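SorB (Sorangium cellulosum, PDB 6B2V) belongs to the sorangicin trans-acyltransferase assembly line, in which its module-nine pyran synthase domain, the part crystallised here, forms a pyran ring of the polyketide. Local coordinates at residues R41-A45 and A74-A78; A46-G50 and I96-A100. All coordinates share one frame; numbering follows the deposited sequence.

Contact 1 of 2, residues R41-A45 and A74-A78; sequences RRAFA and AAEAA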
ATOM      1  N   ARG A  41      12.604   4.295 -22.291  1.00 40.02           N
ATOM      2  CA  ARG A  41      12.370   4.677 -20.925  1.00 36.40           C
ATOM      3  C   ARG A  41      11.546   5.922 -20.925  1.00 37.49           C
ATOM      4  O   ARG A  41      11.704   6.771 -21.725  1.00 39.98           O
ATOM      5  CB  ARG A  41      13.641   4.974 -20.192  1.00 35.46           C
ATOM      6  CG  ARG A  41      14.358   3.729 -19.818  1.00 38.71           C
ATOM      7  CD  ARG A  41      15.761   3.978 -19.337  1.00 40.07           C
ATOM      8  NE  ARG A  41      15.968   5.276 -18.749  1.00 42.70           N
ATOM      9  CZ  ARG A  41      16.610   5.427 -17.612  1.00 44.43           C
ATOM     10  NH1 ARG A  41      17.040   4.352 -17.007  1.00 45.18           N
ATOM     11  NH2 ARG A  41      16.789   6.622 -17.058  1.00 44.09           N
ATOM     12  N   ARG A  42      10.638   6.006 -19.994  1.00 32.32           N
ATOM     13  CA  ARG A  42       9.838   7.174 -19.791  1.00 28.50           C
ATOM     14  C   ARG A  42       9.924   7.509 -18.317  1.00 26.34           C
ATOM     15  O   ARG A  42       9.929   6.658 -17.514  1.00 29.06           O
ATOM     16  CB  ARG A  42       8.425   6.950 -20.253  1.00 34.57           C
ATOM     17  CG  ARG A  42       8.380   6.928 -21.764  1.00 33.46           C
ATOM     18  CD  ARG A  42       7.010   6.945 -22.339  1.00 32.40           C
ATOM     19  NE  ARG A  42       6.289   8.172 -22.142  1.00 30.92           N
ATOM     20  CZ  ARG A  42       5.046   8.333 -22.548  1.00 32.26           C
ATOM     21  NH1 ARG A  42       4.441   7.358 -23.171  1.00 33.17           N
ATOM     22  NH2 ARG A  42       4.406   9.436 -22.331  1.00 31.41           N
ATOM     23  N   ALA A  43       9.991   8.778 -18.026  1.00 27.63           N
ATOM     24  CA  ALA A  43      10.188   9.268 -16.690  1.00 27.70           C
ATOM     25  C   ALA A  43       9.228  10.369 -16.374  1.00 28.16           C
ATOM     26  O   ALA A  43       8.891  11.146 -17.200  1.00 26.81           O
ATOM     27  CB  ALA A  43      11.628   9.758 -16.537  1.00 26.15           C
ATOM     28  N   PHE A  44       8.765  10.383 -15.135  1.00 22.31           N
ATOM     29  CA  PHE A  44       7.839  11.365 -14.632  1.00 20.16           C
ATOM     30  C   PHE A  44       8.289  11.906 -13.299  1.00 21.38           C
ATOM     31  O   PHE A  44       8.976  11.249 -12.615  1.00 20.73           O
ATOM     32  CB  PHE A  44       6.421  10.795 -14.486  1.00 22.52           C
ATOM     33  CG  PHE A  44       5.860  10.287 -15.760  1.00 21.02           C
ATOM     34  CD1 PHE A  44       6.210   9.072 -16.199  1.00 21.44           C
ATOM     35  CD2 PHE A  44       5.014  11.038 -16.500  1.00 27.37           C
ATOM     36  CE1 PHE A  44       5.745   8.582 -17.374  1.00 28.46           C
ATOM     37  CE2 PHE A  44       4.532  10.561 -17.678  1.00 25.32           C
ATOM     38  CZ  PHE A  44       4.898   9.333 -18.112  1.00 26.05           C
ATOM     39  N   ALA A  45       7.871  13.114 -12.978  1.00 19.80           N
ATOM     40  CA  ALA A  45       8.274  13.765 -11.771  1.00 20.94           C
ATOM     41  C   ALA A  45       7.196  14.570 -11.083  1.00 21.57           C
ATOM     42  O   ALA A  45       6.247  14.913 -11.678  1.00 20.12           O
ATOM     43  CB  ALA A  45       9.472  14.641 -12.069  1.00 22.32           C
ATOM     44  N   ALA A  74       1.892   6.951 -12.999  1.00 19.52           N
ATOM     45  CA  ALA A  74       2.842   7.275 -14.057  1.00 20.60           C
ATOM     46  C   ALA A  74       2.646   6.383 -15.276  1.00 22.21           C
ATOM     47  O   ALA A  74       2.744   6.820 -16.376  1.00 22.49           O
ATOM     48  CB  ALA A  74       4.272   7.215 -13.551  1.00 20.46           C
ATOM     49  N   ALA A  75       2.414   5.115 -15.042  1.00 20.29           N
ATOM     50  CA  ALA A  75       2.157   4.201 -16.109  1.00 19.80           C
ATOM     51  C   ALA A  75       0.859   4.569 -16.834  1.00 23.58           C
ATOM     52  O   ALA A  75       0.801   4.451 -18.024  1.00 24.80           O
ATOM     53  CB  ALA A  75       2.111   2.781 -15.602  1.00 19.00           C
ATOM     54  N   GLU A  76      -0.164   4.995 -16.091  1.00 20.00           N
ATOM     55  CA  GLU A  76      -1.442   5.421 -16.687  1.00 23.36           C
ATOM     56  C   GLU A  76      -1.204   6.642 -17.538  1.00 28.70           C
ATOM     57  O   GLU A  76      -1.788   6.782 -18.561  1.00 29.05           O
ATOM     58  CB  GLU A  76      -2.559   5.677 -15.650  1.00 25.05           C
ATOM     59  CG  GLU A  76      -3.944   5.729 -16.225  1.00 32.54           C
ATOM     60  CD  GLU A  76      -5.059   5.574 -15.211  1.00 34.31           C
ATOM     61  OE1 GLU A  76      -6.017   4.876 -15.500  1.00 34.02           O
ATOM     62  OE2 GLU A  76      -4.977   6.167 -14.171  1.00 31.78           O
ATOM     63  N   ALA A  77      -0.311   7.522 -17.112  1.00 25.64           N
ATOM     64  CA  ALA A  77       0.034   8.723 -17.870  1.00 27.03           C
ATOM     65  C   ALA A  77       0.755   8.440 -19.155  1.00 28.32           C
ATOM     66  O   ALA A  77       0.615   9.157 -20.115  1.00 30.21           O
ATOM     67  CB  ALA A  77       0.772   9.737 -17.051  1.00 25.76           C
ATOM     68  N   ALA A  78       1.446   7.328 -19.172  1.00 26.63           N
ATOM     69  CA  ALA A  78       2.165   6.851 -20.332  1.00 25.50           C
ATOM     70  C   ALA A  78       1.282   5.977 -21.207  1.00 25.36           C
ATOM     71  O   ALA A  78       1.792   5.207 -21.917  1.00 28.38           O
ATOM     72  CB  ALA A  78       3.375   6.076 -19.906  1.00 28.23           C
TER
HETATM   73  O   HOH W   1       1.557   9.356 -23.057  1.00 38.62           O
HETATM   74  O   HOH W   2       1.832   7.245 -24.733  1.00 44.42           O
HETATM   75  O   HOH W   3       4.320   4.319 -23.314  1.00 45.09           O
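Arg42 NH2 is gripped from two directions: it forms a salt bridge with Glu34 OE1 and donates to a water 2.9 Å away (water 1), itself 3.1 Å from Ala77 O. Two more waters accept from Arg42 NH1. Of these, water 3 takes a weak bond from NH1 but donates to Ala78 O at 3.0 Å, whereas the link from water 2 to Ala78 O is long and weak. No direct hydrogen bond spans the contact, since Arg42 NH1 stops 3.6 Å from Ala78 O. The guanidinium therefore reaches the carbonyls at the end of the helix through solvent, and its positive charge probably suits the negative pole of the helix dipole there. Its orientation follows from a chain that bends at chi3 (68°), which lays one face over the Ala78 methyl while waters 1 and 2 sit at its edge, in plane. Ala78 is the first residue to depart from helical backbone angles.

Phe44 supplies the apolar part. With CG anti to its own carbonyl carbon (chi1 -59°), the ring leans over the helix end, and one face lies above Ala74 O, with CE1 3.6 Å from that oxygen. Three methyls meet different carbons of the ring: Ala74 CB lies 3.8 Å from Phe44 CD1, Ala77 CB 3.9 Å from Phe44 CE2, and Ala78 CB 4.0 Å from Phe44 CZ, the last two approaching obliquely. Small alanines thus bring the helix surface close to one aromatic plate.

Arg42 and Phe44, alternate residues, both direct their CB toward the helix. Strand 41-48 runs between strands 33-35 and 101-110, and the end of helix 64-77 rests against it, with Ala74 also touching Val105 on strand 101-110.

Contact 2 of 2, residues A46-G50 and I96-A100; sequences AVFDG and IRDRA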
ATOM      1  N   ALA A  46       7.375  14.771  -9.786  1.00 19.48           N
ATOM      2  CA  ALA A  46       6.545  15.592  -8.958  1.00 18.46           C
ATOM      3  C   ALA A  46       7.378  16.240  -7.863  1.00 19.77           C
ATOM      4  O   ALA A  46       8.289  15.690  -7.401  1.00 20.86           O
ATOM      5  CB  ALA A  46       5.411  14.773  -8.340  1.00 20.11           C
ATOM      6  N   VAL A  47       6.996  17.426  -7.455  1.00 19.66           N
ATOM      7  CA  VAL A  47       7.644  18.115  -6.372  1.00 19.90           C
ATOM      8  C   VAL A  47       6.667  18.254  -5.214  1.00 22.68           C
ATOM      9  O   VAL A  47       5.607  18.666  -5.412  1.00 23.39           O
ATOM     10  CB  VAL A  47       8.052  19.532  -6.784  1.00 25.34           C
ATOM     11  CG1 VAL A  47       8.656  20.251  -5.624  1.00 27.36           C
ATOM     12  CG2 VAL A  47       9.026  19.461  -7.926  1.00 27.84           C
ATOM     13  N   PHE A  48       7.087  17.886  -4.026  1.00 21.82           N
ATOM     14  CA  PHE A  48       6.286  17.967  -2.837  1.00 22.69           C
ATOM     15  C   PHE A  48       6.900  18.907  -1.849  1.00 25.27           C
ATOM     16  O   PHE A  48       8.068  18.957  -1.710  1.00 23.94           O
ATOM     17  CB  PHE A  48       6.153  16.595  -2.203  1.00 23.91           C
ATOM     18  CG  PHE A  48       5.639  15.564  -3.137  1.00 23.79           C
ATOM     19  CD1 PHE A  48       4.303  15.475  -3.399  1.00 22.63           C
ATOM     20  CD2 PHE A  48       6.475  14.723  -3.783  1.00 21.04           C
ATOM     21  CE1 PHE A  48       3.827  14.556  -4.268  1.00 21.47           C
ATOM     22  CE2 PHE A  48       5.995  13.795  -4.658  1.00 18.42           C
ATOM     23  CZ  PHE A  48       4.659  13.712  -4.910  1.00 21.51           C
ATOM     24  N   ASP A  49       6.071  19.711  -1.248  1.00 24.13           N
ATOM     25  CA  ASP A  49       6.515  20.662  -0.253  1.00 27.67           C
ATOM     26  C   ASP A  49       6.222  20.332   1.186  1.00 28.61           C
ATOM     27  O   ASP A  49       6.672  20.999   2.041  1.00 29.54           O
ATOM     28  CB  ASP A  49       6.067  22.080  -0.578  1.00 30.20           C
ATOM     29  CG  ASP A  49       4.597  22.276  -0.478  1.00 32.49           C
ATOM     30  OD1 ASP A  49       3.882  21.427  -0.004  1.00 28.17           O
ATOM     31  OD2 ASP A  49       4.166  23.312  -0.907  1.00 37.05           O
ATOM     32  N   GLY A  50       5.524  19.251   1.431  1.00 24.91           N
ATOM     33  CA  GLY A  50       5.212  18.878   2.779  1.00 27.48           C
ATOM     34  C   GLY A  50       3.882  19.343   3.321  1.00 27.93           C
ATOM     35  O   GLY A  50       3.468  18.925   4.376  1.00 27.36           O
ATOM     36  N   ILE A  96       9.749  14.748   4.092  1.00 22.24           N
ATOM     37  CA  ILE A  96       9.715  16.072   3.537  1.00 22.75           C
ATOM     38  C   ILE A  96       9.013  17.020   4.465  1.00 28.85           C
ATOM     39  O   ILE A  96       7.832  16.938   4.619  1.00 26.89           O
ATOM     40  CB  ILE A  96       8.970  16.078   2.214  1.00 23.41           C
ATOM     41  CG1 ILE A  96       9.710  15.209   1.219  1.00 22.89           C
ATOM     42  CG2 ILE A  96       8.915  17.479   1.649  1.00 27.19           C
ATOM     43  CD1 ILE A  96       8.993  14.975  -0.070  1.00 23.96           C
ATOM     44  N   ARG A  97       9.784  17.912   5.043  1.00 28.99           N
ATOM     45  CA  ARG A  97       9.279  18.888   5.959  1.00 33.31           C
ATOM     46  C   ARG A  97       9.886  20.266   5.766  1.00 37.38           C
ATOM     47  O   ARG A  97       9.230  21.192   5.464  1.00 39.42           O
ATOM     48  CB  ARG A  97       9.591  18.463   7.358  1.00 35.35           C
ATOM     49  CG  ARG A  97       8.720  19.112   8.412  1.00 39.04           C
ATOM     50  CD  ARG A  97       9.291  18.779   9.764  1.00 42.77           C
ATOM     51  NE  ARG A  97       8.649  17.588  10.273  1.00 45.55           N
ATOM     52  CZ  ARG A  97       9.201  16.403  10.459  1.00 45.18           C
ATOM     53  NH1 ARG A  97      10.478  16.183  10.188  1.00 44.43           N
ATOM     54  NH2 ARG A  97       8.428  15.427  10.906  1.00 40.13           N
ATOM     55  N   ASP A  98      11.168  20.356   5.970  1.00 37.08           N
ATOM     56  CA  ASP A  98      11.847  21.640   5.891  1.00 42.56           C
ATOM     57  C   ASP A  98      11.804  22.359   4.522  1.00 39.14           C
ATOM     58  O   ASP A  98      11.541  23.534   4.412  1.00 39.29           O
ATOM     59  CB  ASP A  98      13.300  21.414   6.310  1.00 45.52           C
ATOM     60  CG  ASP A  98      13.884  20.106   5.738  1.00 49.61           C
ATOM     61  OD1 ASP A  98      13.520  18.992   6.191  1.00 50.62           O
ATOM     62  OD2 ASP A  98      14.694  20.201   4.808  1.00 52.20           O
ATOM     63  N   ARG A  99      12.035  21.588   3.491  1.00 38.50           N
ATOM     64  CA  ARG A  99      12.158  22.072   2.137  1.00 34.56           C
ATOM     65  C   ARG A  99      11.465  21.162   1.146  1.00 30.97           C
ATOM     66  O   ARG A  99      11.447  19.998   1.343  1.00 32.49           O
ATOM     67  CB  ARG A  99      13.653  22.027   1.890  1.00 32.98           C
ATOM     68  CG  ARG A  99      14.182  22.059   0.449  1.00 37.80           C
ATOM     69  CD  ARG A  99      15.511  22.770   0.329  1.00 40.21           C
ATOM     70  NE  ARG A  99      15.401  24.139   0.749  1.00 41.33           N
ATOM     71  CZ  ARG A  99      15.403  25.211  -0.045  1.00 38.73           C
ATOM     72  NH1 ARG A  99      15.577  25.140  -1.341  1.00 36.65           N
ATOM     73  NH2 ARG A  99      15.234  26.399   0.503  1.00 36.65           N
ATOM     74  N   ALA A 100      11.022  21.689   0.027  1.00 26.92           N
ATOM     75  CA  ALA A 100      10.423  20.862  -1.001  1.00 28.14           C
ATOM     76  C   ALA A 100      11.455  19.930  -1.665  1.00 28.70           C
ATOM     77  O   ALA A 100      12.608  20.161  -1.597  1.00 26.99           O
ATOM     78  CB  ALA A 100       9.776  21.678  -2.047  1.00 28.15           C
TER
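The Ala100 methyl overlaps the backbone at the end of strand 41-48: Ala100 CB is 3.2 Å from Phe48 O and 3.9 Å from Asp49 CA, and Val47 CG1 reaches it at 4.0 Å. Ala100 CA also approaches Phe48 O at 3.1 Å, a CA-H...O contact whose angle at hydrogen is only 124°, so it is strongly bent.

Ile96, four residues earlier in the same loop, fills in beside it. Its CG2 lies 3.8 Å from Phe48 O, and its extended CG1 branch (chi2 172°) carries CD1 to 3.9 Å from Phe48 CB, while the Phe48 ring turns away to meet Phe62 edge-to-face. Past the strand, Gly50 CA passes 3.7 Å from Ile96 O with a positive phi of 94°. Gln60 NE2 hydrogen-bonds to both Ile96 O and Gly50 O, tying the two segments together, and Asp49 OD1 accepts from Ala51 N, an Asx turn.

Asp49 and Ala100 continue the antiparallel register set by the backbone-bonded pair Phe48 and Cys101. The loop entering strand 101-110 thus closes over the end of its antiparallel partner 41-48, within the region predicted to be the N-terminal hotdog fold of this dehydratase-like domain.

Contacts 1 and 2 draw on successive parts of strand 41-48, the second running on into the turn after it, and their centres lie 21 Å apart. Along the chain the order is 41-45, 46-50, 74-78, 96-100, so the two pairings cross. The first part of the strand packs on the end of helix 64-77; the second runs out to the loop that leads into strand 101-110, its antiparallel neighbour. Backbone bonds between these two strands accompany both contacts, linking the sites through continuous pairing. A helix against an antiparallel sheet is the core of a hotdog fold, and both contacts lie within the predicted N-terminal one of the dehydratase-like pyran synthase domain: contact 1 mostly buried, contact 2 partly exposed.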